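Side-chain contacts in BtGH115A (Bacteroides thetaiotaomicron, PDB 5BY3), which acts as a family GH115 4-O-methyl-alpha-glucuronidase with specificity for decorated arabinogalactans: residues W469-E473 and L474-C478; E541-A544 and S545-P548; S553-F556 and E557-Y561. All blocks are in the same frame, centred on the assembly; numbering follows the deposited sequence.

Contacts 1, 2 and 3 follow one another along the chain, with centres 11 to 12 Å apart in each pairing. All three lie in the helical region that comes after the eight-stranded parallel sheet in sequence and before the C-terminal antiparallel sheets. Contact 1 joins helix 462-473 to helix 476-495, contact 2 lies in the connection from helix 523-543 to helix 552-580, and contact 3 is the first part of helix 552-580. The ring of Y555 in contact 3 packs against L474 and C478 of contact 1 and against A543, A544 and V547 of contact 2. Both connections, 469-478 and 541-548, thus pack on Y555, where these four helices come together.

Contact 1: W469-E473 and L474-C478; sequences WLERE and LGTSC
Between the two segments, the backbone N of L474 donates to L470 O at 2.8 Å with an N-H...O angle of 150°, an alpha-helical bond made just as the chain leaves helical geometry at L474 and turns into helix 476-495. The side chains of the same pair lie alongside each other and point the same way, with L474 CD1 4.0 Å from L470 CD2. Their apolar stripe continues outward, L470 onto I482 and M486, L474 onto Y555 and V559 of helix 552-580. Across the turn, the extended E471 chain crosses T476 loosely, its CG 4.1 Å from T476 CA.

The polar work is done beside this turn. R472 grips E473 side-on: R472 NE meets E473 OE2 at 2.6 Å and R472 NH2 meets E473 OE1 at 3.1 Å. Both oxygens lie close to the guanidinium plane, yet the nitrogens approach from well above the carboxylate plane, so the two flat groups are not coplanar. With CG anti to the carbonyl carbon (chi1 -51°), E473 lays CG 3.8 Å above the centre of the W469 ring; the bend at chi2 then directs the carboxylate to R472. L470 CD2 sits at that ring's edge. E445 accepts from W469 NE1, and S130 OG bonds to E473 OE1. R472 lies between the carboxylates of E473 and E445, which would probably offset much of their charge.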
loop_
_atom_site.group_PDB
_atom_site.type_symbol
_atom_site.label_atom_id
_atom_site.label_comp_id
_atom_site.label_asym_id
_atom_site.label_seq_id
_atom_site.Cartn_x
_atom_site.Cartn_y
_atom_site.Cartn_z
ATOM N N TRP A 469 -11.141 11.160 6.567
ATOM C CA TRP A 469 -10.185 10.466 7.409
ATOM C C TRP A 469 -9.577 11.444 8.400
ATOM O O TRP A 469 -9.560 11.136 9.590
ATOM C CB TRP A 469 -9.097 9.770 6.565
ATOM C CG TRP A 469 -8.157 8.862 7.354
ATOM C CD1 TRP A 469 -8.385 7.542 7.706
ATOM C CD2 TRP A 469 -6.854 9.203 7.900
ATOM N NE1 TRP A 469 -7.302 7.051 8.397
ATOM C CE2 TRP A 469 -6.355 8.045 8.538
ATOM C CE3 TRP A 469 -6.049 10.351 7.858
ATOM C CZ2 TRP A 469 -5.080 8.000 9.148
ATOM C CZ3 TRP A 469 -4.773 10.305 8.456
ATOM C CH2 TRP A 469 -4.302 9.142 9.093
ATOM N N LEU A 470 -9.087 12.598 7.918
ATOM C CA LEU A 470 -8.464 13.655 8.795
ATOM C C LEU A 470 -9.454 14.221 9.766
ATOM O O LEU A 470 -9.136 14.396 10.956
ATOM C CB LEU A 470 -7.829 14.834 8.002
ATOM C CG LEU A 470 -6.725 14.485 6.985
ATOM C CD1 LEU A 470 -6.567 15.529 5.915
ATOM C CD2 LEU A 470 -5.389 14.186 7.629
ATOM N N GLU A 471 -10.660 14.476 9.260
ATOM C CA GLU A 471 -11.780 14.892 10.107
ATOM C C GLU A 471 -12.018 13.893 11.196
ATOM O O GLU A 471 -12.159 14.290 12.338
ATOM C CB GLU A 471 -13.056 15.133 9.297
ATOM C CG GLU A 471 -13.021 16.450 8.546
ATOM C CD GLU A 471 -14.272 16.727 7.757
ATOM O OE1 GLU A 471 -14.984 15.758 7.386
ATOM O OE2 GLU A 471 -14.507 17.927 7.500
ATOM N N ARG A 472 -12.022 12.597 10.858
ATOM C CA ARG A 472 -12.188 11.549 11.894
ATOM C C ARG A 472 -11.010 11.460 12.902
ATOM O O ARG A 472 -11.246 11.290 14.097
ATOM C CB ARG A 472 -12.518 10.181 11.265
ATOM C CG ARG A 472 -12.977 9.048 12.184
ATOM C CD ARG A 472 -12.882 7.743 11.380
ATOM N NE ARG A 472 -11.497 7.220 11.380
ATOM C CZ ARG A 472 -10.977 6.277 10.577
ATOM N NH1 ARG A 472 -11.674 5.714 9.609
ATOM N NH2 ARG A 472 -9.701 5.909 10.734
ATOM N N GLU A 473 -9.765 11.569 12.438
ATOM C CA GLU A 473 -8.608 11.320 13.344
ATOM C C GLU A 473 -8.189 12.566 14.151
ATOM O O GLU A 473 -7.881 12.479 15.346
ATOM C CB GLU A 473 -7.407 10.691 12.633
ATOM C CG GLU A 473 -7.662 9.441 11.776
ATOM C CD GLU A 473 -8.383 8.276 12.466
ATOM O OE1 GLU A 473 -7.760 7.252 12.701
ATOM O OE2 GLU A 473 -9.595 8.331 12.718
ATOM N N LEU A 474 -8.182 13.715 13.488
ATOM C CA LEU A 474 -7.985 14.990 14.169
ATOM C C LEU A 474 -9.395 15.552 14.369
ATOM O O LEU A 474 -10.332 14.773 14.490
ATOM C CB LEU A 474 -7.069 15.859 13.325
ATOM C CG LEU A 474 -6.098 14.996 12.508
ATOM C CD1 LEU A 474 -5.624 15.746 11.275
ATOM C CD2 LEU A 474 -4.928 14.443 13.327
ATOM N N GLY A 475 -9.613 16.847 14.424
ATOM C CA GLY A 475 -11.035 17.246 14.385
ATOM C C GLY A 475 -11.467 17.783 13.043
ATOM O O GLY A 475 -10.676 17.842 12.108
ATOM N N THR A 476 -12.721 18.191 12.939
ATOM C CA THR A 476 -13.166 18.993 11.799
ATOM C C THR A 476 -12.362 20.294 11.614
ATOM O O THR A 476 -12.011 20.661 10.482
ATOM C CB THR A 476 -14.661 19.278 11.938
ATOM O OG1 THR A 476 -15.358 18.034 11.786
ATOM C CG2 THR A 476 -15.131 20.245 10.874
ATOM N N SER A 477 -12.037 20.967 12.723
ATOM C CA SER A 477 -11.419 22.291 12.639
ATOM C C SER A 477 -9.932 22.213 12.246
ATOM O O SER A 477 -9.419 23.103 11.557
ATOM C CB SER A 477 -11.754 23.175 13.894
ATOM O OG SER A 477 -10.724 23.309 14.887
ATOM N N CYS A 478 -9.268 21.137 12.667
ATOM C CA CYS A 478 -7.874 20.849 12.335
ATOM C C CYS A 478 -7.801 20.425 10.882
ATOM O O CYS A 478 -6.981 20.928 10.126
ATOM C CB CYS A 478 -7.348 19.731 13.223
ATOM S SG CYS A 478 -5.578 19.369 13.024
#

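Contact 2: E541-A544 and S545-P548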
loop_
_atom_site.group_PDB
_atom_site.type_symbol
_atom_site.label_atom_id
_atom_site.label_comp_id
_atom_site.label_asym_id
_atom_site.label_seq_id
_atom_site.Cartn_x
_atom_site.Cartn_y
_atom_site.Cartn_z
ATOM N N GLU A 541 2.557 23.635 12.343
ATOM C CA GLU A 541 2.958 24.200 13.638
ATOM C C GLU A 541 1.814 24.982 14.280
ATOM O O GLU A 541 1.512 24.783 15.463
ATOM C CB GLU A 541 4.195 25.100 13.475
ATOM C CG GLU A 541 5.022 25.286 14.746
ATOM C CD GLU A 541 5.722 24.026 15.211
ATOM O OE1 GLU A 541 6.195 23.243 14.375
ATOM O OE2 GLU A 541 5.819 23.814 16.435
ATOM N N LYS A 542 1.175 25.843 13.483
ATOM C CA LYS A 542 0.065 26.666 13.961
ATOM C C LYS A 542 -1.149 25.831 14.347
ATOM O O LYS A 542 -1.739 26.090 15.390
ATOM C CB LYS A 542 -0.340 27.759 12.963
ATOM C CG LYS A 542 0.726 28.829 12.685
ATOM C CD LYS A 542 0.094 30.075 12.037
ATOM C CE LYS A 542 0.661 30.426 10.660
ATOM N NZ LYS A 542 1.790 31.393 10.679
ATOM N N ALA A 543 -1.509 24.835 13.529
ATOM C CA ALA A 543 -2.720 24.040 13.755
ATOM C C ALA A 543 -2.611 23.053 14.951
ATOM O O ALA A 543 -3.633 22.559 15.408
ATOM C CB ALA A 543 -3.161 23.339 12.481
ATOM N N ALA A 544 -1.383 22.841 15.467
ATOM C CA ALA A 544 -1.066 21.989 16.621
ATOM C C ALA A 544 -1.900 22.222 17.882
ATOM O O ALA A 544 -2.398 21.256 18.490
ATOM C CB ALA A 544 0.409 22.094 16.959
ATOM N N SER A 545 -2.047 23.488 18.289
ATOM C CA SER A 545 -2.835 23.821 19.487
ATOM C C SER A 545 -4.371 23.732 19.272
ATOM O O SER A 545 -5.105 23.570 20.229
ATOM C CB SER A 545 -2.368 25.142 20.111
ATOM O OG SER A 545 -2.204 26.147 19.123
ATOM N N LYS A 546 -4.840 23.770 18.025
ATOM C CA LYS A 546 -6.268 23.480 17.700
ATOM C C LYS A 546 -6.679 21.947 17.634
ATOM O O LYS A 546 -7.743 21.563 17.082
ATOM C CB LYS A 546 -6.709 24.286 16.443
ATOM C CG LYS A 546 -6.509 23.623 15.068
ATOM C CD LYS A 546 -6.488 24.595 13.878
ATOM C CE LYS A 546 -7.824 25.287 13.614
ATOM N NZ LYS A 546 -8.151 26.353 14.597
ATOM N N VAL A 547 -5.828 21.097 18.216
ATOM C CA VAL A 547 -5.952 19.645 18.160
ATOM C C VAL A 547 -6.481 19.202 19.510
ATOM O O VAL A 547 -5.843 19.520 20.506
ATOM C CB VAL A 547 -4.555 18.990 17.936
ATOM C CG1 VAL A 547 -4.561 17.490 18.180
ATOM C CG2 VAL A 547 -3.995 19.317 16.546
ATOM N N PRO A 548 -7.597 18.419 19.550
ATOM C CA PRO A 548 -8.206 17.974 20.838
ATOM C C PRO A 548 -7.215 17.251 21.764
ATOM O O PRO A 548 -6.239 16.677 21.289
ATOM C CB PRO A 548 -9.353 17.032 20.399
ATOM C CG PRO A 548 -9.631 17.380 18.970
ATOM C CD PRO A 548 -8.320 17.857 18.383
#
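The flat groups that meet here are peptide units: the carbonyls of A543 and A544 weakly accept from the N-H groups of K546 and V547. The motif is a pair of overlapping beta turns, 543-546 and 544-547, in the connection between helix 523-543 and helix 552-580. In the first of them the inner residues A544 and S545 keep backbone angles close to helical, which fits a turn of type I or III. Both closing bonds are weak: K546 N reaches A543 O at 3.1 Å with an N-H...O angle of only 126°, and V547 N lies 3.4 Å from A544 O.

Side chains fill in around these carbonyls. K546 CG, placed between the backbone N and the carbonyl carbon (chi1 90°), comes within 3.1 Å of A543 O, and K546 CD then runs alongside the alanine, 3.8 Å from A543 CB. The lysine chain also packs on S477 and T481 of helix 476-495, while A543, A544 and V547 all touch Y555 of helix 552-580. The V547 side chain points back at the turn, with V547 CG2 3.2 Å from A544 O and 3.5 Å from A543 O.

Contact 3: S553-F556 and E557-Y561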
loop_
_atom_site.group_PDB
_atom_site.type_symbol
_atom_site.label_atom_id
_atom_site.label_comp_id
_atom_site.label_asym_id
_atom_site.label_seq_id
_atom_site.Cartn_x
_atom_site.Cartn_y
_atom_site.Cartn_z
ATOM N N SER A 553 -0.793 13.105 20.251
ATOM C CA SER A 553 0.096 12.069 19.734
ATOM C C SER A 553 -0.268 11.636 18.293
ATOM O O SER A 553 0.607 11.529 17.451
ATOM C CB SER A 553 0.134 10.880 20.695
ATOM O OG SER A 553 0.636 11.281 21.967
ATOM N N ALA A 554 -1.546 11.440 17.993
ATOM C CA ALA A 554 -1.948 11.103 16.625
ATOM C C ALA A 554 -1.546 12.217 15.681
ATOM O O ALA A 554 -1.153 11.987 14.514
ATOM C CB ALA A 554 -3.445 10.854 16.535
ATOM N N TYR A 555 -1.601 13.437 16.185
ATOM C CA TYR A 555 -1.205 14.536 15.327
ATOM C C TYR A 555 0.301 14.462 15.029
ATOM O O TYR A 555 0.713 14.669 13.895
ATOM C CB TYR A 555 -1.608 15.883 15.932
ATOM C CG TYR A 555 -1.398 17.059 15.002
ATOM C CD1 TYR A 555 -2.236 17.265 13.890
ATOM C CD2 TYR A 555 -0.359 17.952 15.220
ATOM C CE1 TYR A 555 -2.043 18.344 13.037
ATOM C CE2 TYR A 555 -0.169 19.038 14.384
ATOM C CZ TYR A 555 -0.997 19.223 13.301
ATOM O OH TYR A 555 -0.785 20.292 12.494
ATOM N N PHE A 556 1.120 14.138 16.015
ATOM C CA PHE A 556 2.542 14.140 15.732
ATOM C C PHE A 556 2.850 13.004 14.745
ATOM O O PHE A 556 3.556 13.187 13.757
ATOM C CB PHE A 556 3.402 14.047 17.009
ATOM C CG PHE A 556 4.870 14.290 16.751
ATOM C CD1 PHE A 556 5.398 15.581 16.806
ATOM C CD2 PHE A 556 5.725 13.224 16.404
ATOM C CE1 PHE A 556 6.753 15.806 16.519
ATOM C CE2 PHE A 556 7.071 13.436 16.134
ATOM C CZ PHE A 556 7.592 14.726 16.199
ATOM N N GLU A 557 2.267 11.853 15.037
ATOM C CA GLU A 557 2.382 10.635 14.244
ATOM C C GLU A 557 1.896 10.744 12.806
ATOM O O GLU A 557 2.617 10.329 11.900
ATOM C CB GLU A 557 1.661 9.488 14.960
ATOM C CG GLU A 557 2.445 8.981 16.142
ATOM C CD GLU A 557 1.639 8.083 17.023
ATOM O OE1 GLU A 557 1.125 7.063 16.520
ATOM O OE2 GLU A 557 1.549 8.391 18.234
ATOM N N LEU A 558 0.725 11.351 12.608
ATOM C CA LEU A 558 0.040 11.329 11.307
ATOM C C LEU A 558 0.201 12.587 10.459
ATOM O O LEU A 558 0.115 12.521 9.239
ATOM C CB LEU A 558 -1.438 11.005 11.513
ATOM C CG LEU A 558 -1.699 9.699 12.324
ATOM C CD1 LEU A 558 -3.131 9.625 12.800
ATOM C CD2 LEU A 558 -1.370 8.440 11.557
ATOM N N VAL A 559 0.441 13.727 11.089
ATOM C CA VAL A 559 0.607 14.990 10.367
ATOM C C VAL A 559 1.982 15.604 10.612
ATOM O O VAL A 559 2.736 15.792 9.673
ATOM C CB VAL A 559 -0.546 16.003 10.678
ATOM C CG1 VAL A 559 -0.425 17.243 9.829
ATOM C CG2 VAL A 559 -1.899 15.399 10.378
ATOM N N LYS A 560 2.315 15.897 11.864
ATOM C CA LYS A 560 3.485 16.728 12.168
ATOM C C LYS A 560 4.800 16.025 11.810
ATOM O O LYS A 560 5.609 16.602 11.097
ATOM C CB LYS A 560 3.454 17.210 13.631
ATOM C CG LYS A 560 4.378 18.376 13.951
ATOM C CD LYS A 560 3.979 19.066 15.246
ATOM C CE LYS A 560 4.808 20.316 15.499
ATOM N NZ LYS A 560 6.003 20.011 16.330
ATOM N N TYR A 561 5.013 14.789 12.258
ATOM C CA TYR A 561 6.258 14.089 11.880
ATOM C C TYR A 561 6.457 13.967 10.365
ATOM O O TYR A 561 7.524 14.374 9.917
ATOM C CB TYR A 561 6.468 12.726 12.580
ATOM C CG TYR A 561 7.860 12.126 12.302
ATOM C CD1 TYR A 561 8.990 12.534 13.047
ATOM C CD2 TYR A 561 8.057 11.193 11.274
ATOM C CE1 TYR A 561 10.250 12.018 12.782
ATOM C CE2 TYR A 561 9.298 10.683 11.016
ATOM C CZ TYR A 561 10.394 11.094 11.770
ATOM O OH TYR A 561 11.645 10.587 11.488
#
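From CB outward, the F556 side chain runs along the residues one turn ahead. CB is next to the E557 backbone, and with CG anti to the backbone N (chi1 -170°) the ring is carried along the helix toward K560 and Y561. On one flank, F556 CD1 meets the aliphatic part of K560, 4.1 Å from both K560 CB and K560 CD. On the other, F556 CD2 and F556 CE2 meet Y561, F556 CE2 lying 3.7 Å from Y561 CB and equally close to Y561 CD1. CZ, at the tip, still brushes Y561 CD1, and Y561 CA sits over one face of the ring. H602 adds an edge-to-face contact, and L599 packs on both F556 and Y561.

Y555 makes the equivalent i+4 and i+5 contacts, with V559 and K560, on another side of the helix. Y555 CE1 lies 3.6 Å from V559 CB, CE2 passes near K560 CB, and the hydroxyl bonds to V540 O. Further back, A554 CB touches L558 CD1 at 3.9 Å, and E557 CB and CG pack close to S553 O, while E557 OE1 forms a salt bridge with K438.

The backbone explains why these rings meet residues five ahead as well as four. E557 N bonds to S553 O in a nearly straight alpha-helical link (174°). Then Y555 O accepts twice, from V559 N at 3.0 Å and from K560 N at 2.9 Å, and Y561 N reaches F556 O at 2.6 Å. Phi is -120° at V559, within the wider turn at 557-560. An alpha-helical bond giving way to successive i to i+5 bonds is the signature of a pi-type turn, here built into helix 552-580.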